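Long-range contacts in beta-methylmalyl-CoA dehydratase (Chloroflexus aurantiacus, PDB 4E3E), which catalyses the reversible dehydration of beta-methylmalyl-CoA to mesaconyl-CoA and water in the glyoxylate assimilation cycle: residues F95-Y100 and E137-Y142; A229-N234 and R245-G250. One frame throughout, in Å; residues are numbered along the deposited sequence.

In the fold
The two contacts lie on opposite sides of the chain's centre. Their centres are 27 Å apart, and their nearest atoms stay about 7 Å from each other without touching. The segments of contact 1 precede those of contact 2. Contact 1 pairs the loop after strand 84-95 with the start of strand 138-149, and its Gly96, Ala97 and Val98 are part of the substrate site inferred by similarity. Contact 2 ties together two loops that flank the short helix 235-238. It sits farther from the site: the side chain of Tyr249 is about 8 Å from that of Asn87 and about 12 Å from that of Asp64, both probable substrate-binding residues. Contact 2 also borders the second subunit.

Contact 1: F95-Y100 and E137-Y142; sequences FGAVVY and EVVLEY
The carbonyl oxygen of Val139 is gripped by two donors. Gly96 N reaches it at 2.8 Å in a nearly straight bond, but from above the carbonyl plane. A water donates to the same Val139 O and also to Ala97 O, at 2.7 Å from the latter, and so bridges the two segments. One residue on, Ala97 N bonds to Val138 O at 3.0 Å, in the carbonyl plane and on a lone pair. Gly96 has no side chain, and a CB there would clash with Val138 O.

Apolar groups pack beside these bonds. Leu140 CD1 stands over the centre of one face of the Phe95 ring, 3.9 Å from its centroid. The two side chains run side by side. Leu140 has its CG opposite the backbone N (chi1 173°), and chi2 of 64° then sets CD1 over the ring. Val99 CG2 packs on Val139 CB at 3.7 Å, the two valines crossing at about a right angle. Helix 65-80 meets Phe95, Val99 and Leu140.

Val139 and Leu140 both face Gly131 in a classic beta bulge. Beside it, Gly96 to Val98 form part of a substrate-binding site assigned by similarity, in a protein of the HotDog clan.

Contact 2: A229-N234 and R245-G250; sequences ARVHFN and RRIVYG
This is a buried loop-to-loop contact, held by one backbone bond and one histidine side chain. It joins the segments before and after helix 235-238. Ile247 N donates to Val231 O at 3.0 Å, from above the carbonyl plane. The return bond is from His232 ND1 to Ile247 O, 2.7 Å long, with the oxygen at the imidazole edge, near its plane. Chi1 of -49° sets the ring beside the backbone N; chi2 of -41° turns ND1 to that carbonyl.

Tyr249 CB sits over one face of the imidazole, 4.0 Å from its centroid, offset toward the rim. The Tyr249 ring presents its edge to the His232 face in an offset edge-to-face pair, planes at 62°. Were His232 an alanine, Ile247 O would probably lose its side-chain donor and a gap would open beside Tyr249 CB.

Arg246 lays its aliphatic chain along the other loop, with CD 3.5 Å from His232 O, a buried oxygen with no hydrogen-bond partner. Arg246 NH2 forms a salt bridge with Glu214 of the second subunit, and Tyr249 OH bonds to His70. Helix 215-224 packs on Phe233 and Arg246, Asn234 caps helix 235-238, and Tyr249 is the N-cap residue of helix 250-265.

Contact 1: F95-Y100 and E137-Y142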
ATOM      1  N   PHE A  95       1.999   6.599 -26.370  1.00 24.32           N
ATOM      2  CA  PHE A  95       2.065   5.251 -25.784  1.00 24.89           C
ATOM      3  C   PHE A  95       2.281   4.235 -26.898  1.00 25.14           C
ATOM      4  O   PHE A  95       1.687   4.352 -27.957  1.00 32.25           O
ATOM      5  CB  PHE A  95       0.821   4.951 -24.922  1.00 19.67           C
ATOM      6  CG  PHE A  95       0.810   5.740 -23.624  1.00 21.56           C
ATOM      7  CD1 PHE A  95       1.442   5.240 -22.476  1.00 25.40           C
ATOM      8  CD2 PHE A  95       0.222   6.999 -23.561  1.00 21.85           C
ATOM      9  CE1 PHE A  95       1.469   5.988 -21.291  1.00 25.17           C
ATOM     10  CE2 PHE A  95       0.236   7.741 -22.378  1.00 22.90           C
ATOM     11  CZ  PHE A  95       0.866   7.242 -21.243  1.00 23.71           C
ATOM     12  N   GLY A  96       3.169   3.271 -26.674  1.00 26.07           N
ATOM     13  CA  GLY A  96       3.579   2.333 -27.721  1.00 26.90           C
ATOM     14  C   GLY A  96       3.058   0.942 -27.388  1.00 29.67           C
ATOM     15  O   GLY A  96       1.856   0.743 -27.281  1.00 31.61           O
ATOM     16  N   ALA A  97       3.954  -0.025 -27.207  1.00 29.99           N
ATOM     17  CA  ALA A  97       3.533  -1.377 -26.840  1.00 32.18           C
ATOM     18  C   ALA A  97       2.837  -1.404 -25.477  1.00 27.99           C
ATOM     19  O   ALA A  97       3.186  -0.645 -24.555  1.00 25.54           O
ATOM     20  CB  ALA A  97       4.716  -2.338 -26.860  1.00 31.19           C
ATOM     21  N   VAL A  98       1.828  -2.262 -25.373  1.00 27.08           N
ATOM     22  CA  VAL A  98       1.140  -2.523 -24.105  1.00 28.08           C
ATOM     23  C   VAL A  98       2.131  -3.061 -23.065  1.00 26.13           C
ATOM     24  O   VAL A  98       3.038  -3.847 -23.389  1.00 29.14           O
ATOM     25  CB  VAL A  98      -0.000  -3.549 -24.313  1.00 30.14           C
ATOM     26  CG1 VAL A  98      -0.713  -3.878 -23.014  1.00 29.37           C
ATOM     27  CG2 VAL A  98      -0.994  -3.013 -25.320  1.00 30.50           C
ATOM     28  N   VAL A  99       1.950  -2.627 -21.826  1.00 25.00           N
ATOM     29  CA  VAL A  99       2.737  -3.100 -20.682  1.00 26.51           C
ATOM     30  C   VAL A  99       1.868  -4.037 -19.833  1.00 28.08           C
ATOM     31  O   VAL A  99       0.727  -3.695 -19.502  1.00 26.86           O
ATOM     32  CB  VAL A  99       3.204  -1.895 -19.827  1.00 23.61           C
ATOM     33  CG1 VAL A  99       4.082  -2.354 -18.668  1.00 24.51           C
ATOM     34  CG2 VAL A  99       3.989  -0.912 -20.701  1.00 26.39           C
ATOM     35  N   TYR A 100       2.399  -5.213 -19.504  1.00 25.21           N
ATOM     36  CA  TYR A 100       1.724  -6.197 -18.670  1.00 23.46           C
ATOM     37  C   TYR A 100       2.519  -6.437 -17.379  1.00 23.53           C
ATOM     38  O   TYR A 100       3.738  -6.198 -17.359  1.00 22.70           O
ATOM     39  CB  TYR A 100       1.617  -7.523 -19.435  1.00 26.63           C
ATOM     40  CG  TYR A 100       0.698  -7.492 -20.646  1.00 25.48           C
ATOM     41  CD1 TYR A 100      -0.688  -7.352 -20.496  1.00 25.31           C
ATOM     42  CD2 TYR A 100       1.210  -7.632 -21.940  1.00 28.21           C
ATOM     43  CE1 TYR A 100      -1.532  -7.339 -21.597  1.00 26.48           C
ATOM     44  CE2 TYR A 100       0.372  -7.625 -23.053  1.00 30.63           C
ATOM     45  CZ  TYR A 100      -0.997  -7.479 -22.875  1.00 30.86           C
ATOM     46  OH  TYR A 100      -1.840  -7.459 -23.958  1.00 32.92           O
ATOM     47  N   GLU A 137      11.122  -2.827 -26.965  1.00 32.32           N
ATOM     48  CA  GLU A 137       9.998  -2.122 -27.607  1.00 26.07           C
ATOM     49  C   GLU A 137       9.688  -0.861 -26.810  1.00 27.06           C
ATOM     50  O   GLU A 137       9.648  -0.903 -25.590  1.00 27.95           O
ATOM     51  CB  GLU A 137       8.753  -3.000 -27.641  1.00 27.60           C
ATOM     52  CG  GLU A 137       8.946  -4.334 -28.373  1.00 30.60           C
ATOM     53  CD  GLU A 137       7.745  -5.270 -28.222  1.00 44.87           C
ATOM     54  OE1 GLU A 137       7.307  -5.563 -27.074  1.00 40.91           O
ATOM     55  OE2 GLU A 137       7.235  -5.723 -29.265  1.00 62.47           O
ATOM     56  N   VAL A 138       9.465   0.250 -27.506  1.00 24.58           N
ATOM     57  CA  VAL A 138       9.076   1.503 -26.874  1.00 25.56           C
ATOM     58  C   VAL A 138       7.645   1.359 -26.366  1.00 27.60           C
ATOM     59  O   VAL A 138       6.753   0.971 -27.119  1.00 27.09           O
ATOM     60  CB  VAL A 138       9.176   2.655 -27.894  1.00 29.09           C
ATOM     61  CG1 VAL A 138       8.628   3.951 -27.317  1.00 26.97           C
ATOM     62  CG2 VAL A 138      10.628   2.812 -28.385  1.00 27.79           C
ATOM     63  N   VAL A 139       7.443   1.647 -25.081  1.00 26.86           N
ATOM     64  CA  VAL A 139       6.126   1.588 -24.465  1.00 26.86           C
ATOM     65  C   VAL A 139       5.618   3.009 -24.268  1.00 24.97           C
ATOM     66  O   VAL A 139       4.410   3.240 -24.146  1.00 25.55           O
ATOM     67  CB  VAL A 139       6.140   0.799 -23.124  1.00 23.93           C
ATOM     68  CG1 VAL A 139       6.648  -0.639 -23.365  1.00 20.87           C
ATOM     69  CG2 VAL A 139       6.967   1.514 -22.069  1.00 23.87           C
ATOM     70  N   LEU A 140       6.553   3.956 -24.260  1.00 23.82           N
ATOM     71  CA  LEU A 140       6.224   5.361 -24.096  1.00 24.80           C
ATOM     72  C   LEU A 140       7.406   6.226 -24.505  1.00 26.71           C
ATOM     73  O   LEU A 140       8.558   5.934 -24.160  1.00 27.11           O
ATOM     74  CB  LEU A 140       5.880   5.648 -22.638  1.00 22.53           C
ATOM     75  CG  LEU A 140       5.672   7.110 -22.215  1.00 24.54           C
ATOM     76  CD1 LEU A 140       4.469   7.715 -22.932  1.00 22.23           C
ATOM     77  CD2 LEU A 140       5.518   7.213 -20.701  1.00 23.83           C
ATOM     78  N   GLU A 141       7.108   7.281 -25.253  1.00 27.00           N
ATOM     79  CA  GLU A 141       8.058   8.372 -25.467  1.00 28.34           C
ATOM     80  C   GLU A 141       7.331   9.709 -25.301  1.00 26.42           C
ATOM     81  O   GLU A 141       6.142   9.813 -25.590  1.00 28.33           O
ATOM     82  CB  GLU A 141       8.731   8.274 -26.843  1.00 27.61           C
ATOM     83  CG  GLU A 141       7.771   8.406 -28.022  1.00 31.95           C
ATOM     84  CD  GLU A 141       8.481   8.383 -29.360  1.00 41.65           C
ATOM     85  OE1 GLU A 141       9.582   8.950 -29.473  1.00 39.51           O
ATOM     86  OE2 GLU A 141       7.940   7.795 -30.304  1.00 50.49           O
ATOM     87  N   TYR A 142       8.039  10.723 -24.834  1.00 27.79           N
ATOM     88  CA  TYR A 142       7.451  12.057 -24.688  1.00 29.54           C
ATOM     89  C   TYR A 142       8.568  13.091 -24.599  1.00 30.11           C
ATOM     90  O   TYR A 142       9.747  12.747 -24.416  1.00 29.90           O
ATOM     91  CB  TYR A 142       6.532  12.145 -23.454  1.00 28.97           C
ATOM     92  CG  TYR A 142       7.255  11.891 -22.149  1.00 30.62           C
ATOM     93  CD1 TYR A 142       7.993  12.901 -21.532  1.00 27.76           C
ATOM     94  CD2 TYR A 142       7.215  10.633 -21.539  1.00 32.11           C
ATOM     95  CE1 TYR A 142       8.682  12.667 -20.344  1.00 31.03           C
ATOM     96  CE2 TYR A 142       7.897  10.388 -20.354  1.00 31.55           C
ATOM     97  CZ  TYR A 142       8.632  11.412 -19.762  1.00 27.52           C
ATOM     98  OH  TYR A 142       9.320  11.192 -18.589  1.00 28.14           O
TER
HETATM   99  O   HOH W   1       2.402   1.563 -23.231  1.00 35.29           O

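Contact 2: A229-N234 and R245-G250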
ATOM      1  N   ALA A 229      12.368  13.376  -6.071  1.00 27.04           N
ATOM      2  CA  ALA A 229      12.406  14.842  -5.932  1.00 29.06           C
ATOM      3  C   ALA A 229      12.110  15.205  -4.491  1.00 27.04           C
ATOM      4  O   ALA A 229      11.172  14.691  -3.900  1.00 27.81           O
ATOM      5  CB  ALA A 229      11.438  15.549  -6.902  1.00 28.83           C
ATOM      6  N   ARG A 230      12.912  16.104  -3.945  1.00 29.22           N
ATOM      7  CA  ARG A 230      12.997  16.328  -2.495  1.00 26.93           C
ATOM      8  C   ARG A 230      11.865  17.185  -1.916  1.00 29.23           C
ATOM      9  O   ARG A 230      11.545  17.079  -0.717  1.00 30.31           O
ATOM     10  CB  ARG A 230      14.384  16.895  -2.145  1.00 33.58           C
ATOM     11  CG  ARG A 230      15.523  15.922  -2.459  1.00 32.28           C
ATOM     12  CD  ARG A 230      16.894  16.561  -2.691  1.00 34.28           C
ATOM     13  NE  ARG A 230      17.885  15.485  -2.834  1.00 37.48           N
ATOM     14  CZ  ARG A 230      19.145  15.618  -3.245  1.00 32.94           C
ATOM     15  NH1 ARG A 230      19.643  16.807  -3.572  1.00 36.13           N
ATOM     16  NH2 ARG A 230      19.916  14.536  -3.324  1.00 31.11           N
ATOM     17  N   VAL A 231      11.261  18.027  -2.756  1.00 25.88           N
ATOM     18  CA  VAL A 231      10.089  18.819  -2.343  1.00 26.98           C
ATOM     19  C   VAL A 231       8.900  17.942  -1.906  1.00 26.05           C
ATOM     20  O   VAL A 231       8.037  18.411  -1.177  1.00 25.11           O
ATOM     21  CB  VAL A 231       9.619  19.839  -3.429  1.00 27.76           C
ATOM     22  CG1 VAL A 231      10.667  20.927  -3.647  1.00 32.79           C
ATOM     23  CG2 VAL A 231       9.253  19.133  -4.742  1.00 27.05           C
ATOM     24  N   HIS A 232       8.841  16.695  -2.376  1.00 24.90           N
ATOM     25  CA  HIS A 232       7.757  15.789  -1.992  1.00 24.06           C
ATOM     26  C   HIS A 232       7.916  15.183  -0.610  1.00 29.15           C
ATOM     27  O   HIS A 232       6.926  14.772   0.014  1.00 26.16           O
ATOM     28  CB  HIS A 232       7.606  14.654  -3.009  1.00 23.29           C
ATOM     29  CG  HIS A 232       7.558  15.120  -4.452  1.00 26.88           C
ATOM     30  ND1 HIS A 232       6.873  16.220  -4.841  1.00 25.24           N
ATOM     31  CD2 HIS A 232       8.117  14.566  -5.619  1.00 26.36           C
ATOM     32  CE1 HIS A 232       7.010  16.386  -6.178  1.00 25.27           C
ATOM     33  NE2 HIS A 232       7.757  15.360  -6.656  1.00 23.66           N
ATOM     34  N   PHE A 233       9.151  15.105  -0.115  1.00 27.38           N
ATOM     35  CA  PHE A 233       9.454  14.216   1.014  1.00 24.19           C
ATOM     36  C   PHE A 233       9.855  14.871   2.319  1.00 26.96           C
ATOM     37  O   PHE A 233       9.615  14.306   3.391  1.00 27.76           O
ATOM     38  CB  PHE A 233      10.546  13.218   0.618  1.00 26.15           C
ATOM     39  CG  PHE A 233      10.119  12.252  -0.452  1.00 31.13           C
ATOM     40  CD1 PHE A 233       9.280  11.191  -0.150  1.00 32.72           C
ATOM     41  CD2 PHE A 233      10.552  12.414  -1.760  1.00 29.40           C
ATOM     42  CE1 PHE A 233       8.882  10.295  -1.139  1.00 35.91           C
ATOM     43  CE2 PHE A 233      10.165  11.526  -2.759  1.00 26.33           C
ATOM     44  CZ  PHE A 233       9.325  10.464  -2.446  1.00 31.77           C
ATOM     45  N   ASN A 234      10.469  16.049   2.223  1.00 27.10           N
ATOM     46  CA  ASN A 234      11.247  16.610   3.311  1.00 25.46           C
ATOM     47  C   ASN A 234      10.580  17.798   3.968  1.00 25.73           C
ATOM     48  O   ASN A 234      10.733  18.943   3.527  1.00 26.33           O
ATOM     49  CB  ASN A 234      12.647  16.996   2.807  1.00 27.52           C
ATOM     50  CG  ASN A 234      13.622  17.267   3.935  1.00 26.36           C
ATOM     51  OD1 ASN A 234      13.241  17.781   4.989  1.00 25.79           O
ATOM     52  ND2 ASN A 234      14.896  16.928   3.715  1.00 25.09           N
ATOM     53  N   ARG A 245       5.360  23.659   3.255  1.00 33.71           N
ATOM     54  CA  ARG A 245       4.848  22.310   3.290  1.00 33.95           C
ATOM     55  C   ARG A 245       5.325  21.584   2.049  1.00 27.64           C
ATOM     56  O   ARG A 245       5.693  22.212   1.055  1.00 28.75           O
ATOM     57  CB  ARG A 245       3.312  22.296   3.398  1.00 40.39           C
ATOM     58  CG  ARG A 245       2.595  23.149   2.374  1.00 44.31           C
ATOM     59  CD  ARG A 245       1.500  24.004   2.996  1.00 55.21           C
ATOM     60  NE  ARG A 245       0.976  24.934   1.997  1.00 56.32           N
ATOM     61  CZ  ARG A 245      -0.287  24.976   1.579  1.00 47.07           C
ATOM     62  NH1 ARG A 245      -1.203  24.164   2.104  1.00 46.59           N
ATOM     63  NH2 ARG A 245      -0.642  25.853   0.644  1.00 47.05           N
ATOM     64  N   ARG A 246       5.344  20.263   2.122  1.00 25.22           N
ATOM     65  CA  ARG A 246       5.733  19.429   0.980  1.00 28.85           C
ATOM     66  C   ARG A 246       4.776  19.640  -0.185  1.00 32.44           C
ATOM     67  O   ARG A 246       3.598  19.938   0.025  1.00 30.12           O
ATOM     68  CB  ARG A 246       5.754  17.960   1.396  1.00 27.19           C
ATOM     69  CG  ARG A 246       6.873  17.617   2.376  1.00 30.57           C
ATOM     70  CD  ARG A 246       6.583  16.318   3.124  1.00 33.21           C
ATOM     71  NE  ARG A 246       5.660  16.544   4.243  1.00 30.80           N
ATOM     72  CZ  ARG A 246       5.224  15.608   5.090  1.00 25.72           C
ATOM     73  NH1 ARG A 246       4.394  15.962   6.068  1.00 23.95           N
ATOM     74  NH2 ARG A 246       5.605  14.329   4.971  1.00 25.81           N
ATOM     75  N   ILE A 247       5.293  19.493  -1.403  1.00 31.27           N
ATOM     76  CA  ILE A 247       4.534  19.714  -2.622  1.00 27.54           C
ATOM     77  C   ILE A 247       4.198  18.366  -3.222  1.00 26.33           C
ATOM     78  O   ILE A 247       5.060  17.474  -3.304  1.00 26.40           O
ATOM     79  CB  ILE A 247       5.318  20.574  -3.646  1.00 25.57           C
ATOM     80  CG1 ILE A 247       5.652  21.936  -3.015  1.00 35.36           C
ATOM     81  CG2 ILE A 247       4.483  20.798  -4.899  1.00 27.35           C
ATOM     82  CD1 ILE A 247       6.692  22.736  -3.776  1.00 45.13           C
ATOM     83  N   VAL A 248       2.934  18.209  -3.605  1.00 26.91           N
ATOM     84  CA  VAL A 248       2.469  16.962  -4.205  1.00 28.42           C
ATOM     85  C   VAL A 248       2.993  16.847  -5.627  1.00 26.85           C
ATOM     86  O   VAL A 248       2.888  17.789  -6.420  1.00 27.15           O
ATOM     87  CB  VAL A 248       0.918  16.854  -4.190  1.00 27.40           C
ATOM     88  CG1 VAL A 248       0.444  15.604  -4.952  1.00 22.39           C
ATOM     89  CG2 VAL A 248       0.406  16.843  -2.760  1.00 24.92           C
ATOM     90  N   TYR A 249       3.568  15.690  -5.937  1.00 24.75           N
ATOM     91  CA  TYR A 249       3.955  15.357  -7.285  1.00 20.42           C
ATOM     92  C   TYR A 249       2.814  15.687  -8.255  1.00 26.00           C
ATOM     93  O   TYR A 249       1.686  15.164  -8.126  1.00 26.75           O
ATOM     94  CB  TYR A 249       4.278  13.843  -7.348  1.00 23.01           C
ATOM     95  CG  TYR A 249       4.466  13.270  -8.727  1.00 23.38           C
ATOM     96  CD1 TYR A 249       5.245  13.933  -9.694  1.00 26.61           C
ATOM     97  CD2 TYR A 249       3.905  12.016  -9.074  1.00 20.57           C
ATOM     98  CE1 TYR A 249       5.425  13.383 -10.971  1.00 25.80           C
ATOM     99  CE2 TYR A 249       4.088  11.483 -10.334  1.00 23.22           C
ATOM    100  CZ  TYR A 249       4.840  12.169 -11.283  1.00 26.62           C
ATOM    101  OH  TYR A 249       5.015  11.616 -12.552  1.00 24.92           O
ATOM    102  N   GLY A 250       3.111  16.537  -9.237  1.00 28.11           N
ATOM    103  CA  GLY A 250       2.126  16.918 -10.258  1.00 30.47           C
ATOM    104  C   GLY A 250       1.429  15.730 -10.923  1.00 26.81           C
ATOM    105  O   GLY A 250       0.224  15.771 -11.189  1.00 23.81           O
TER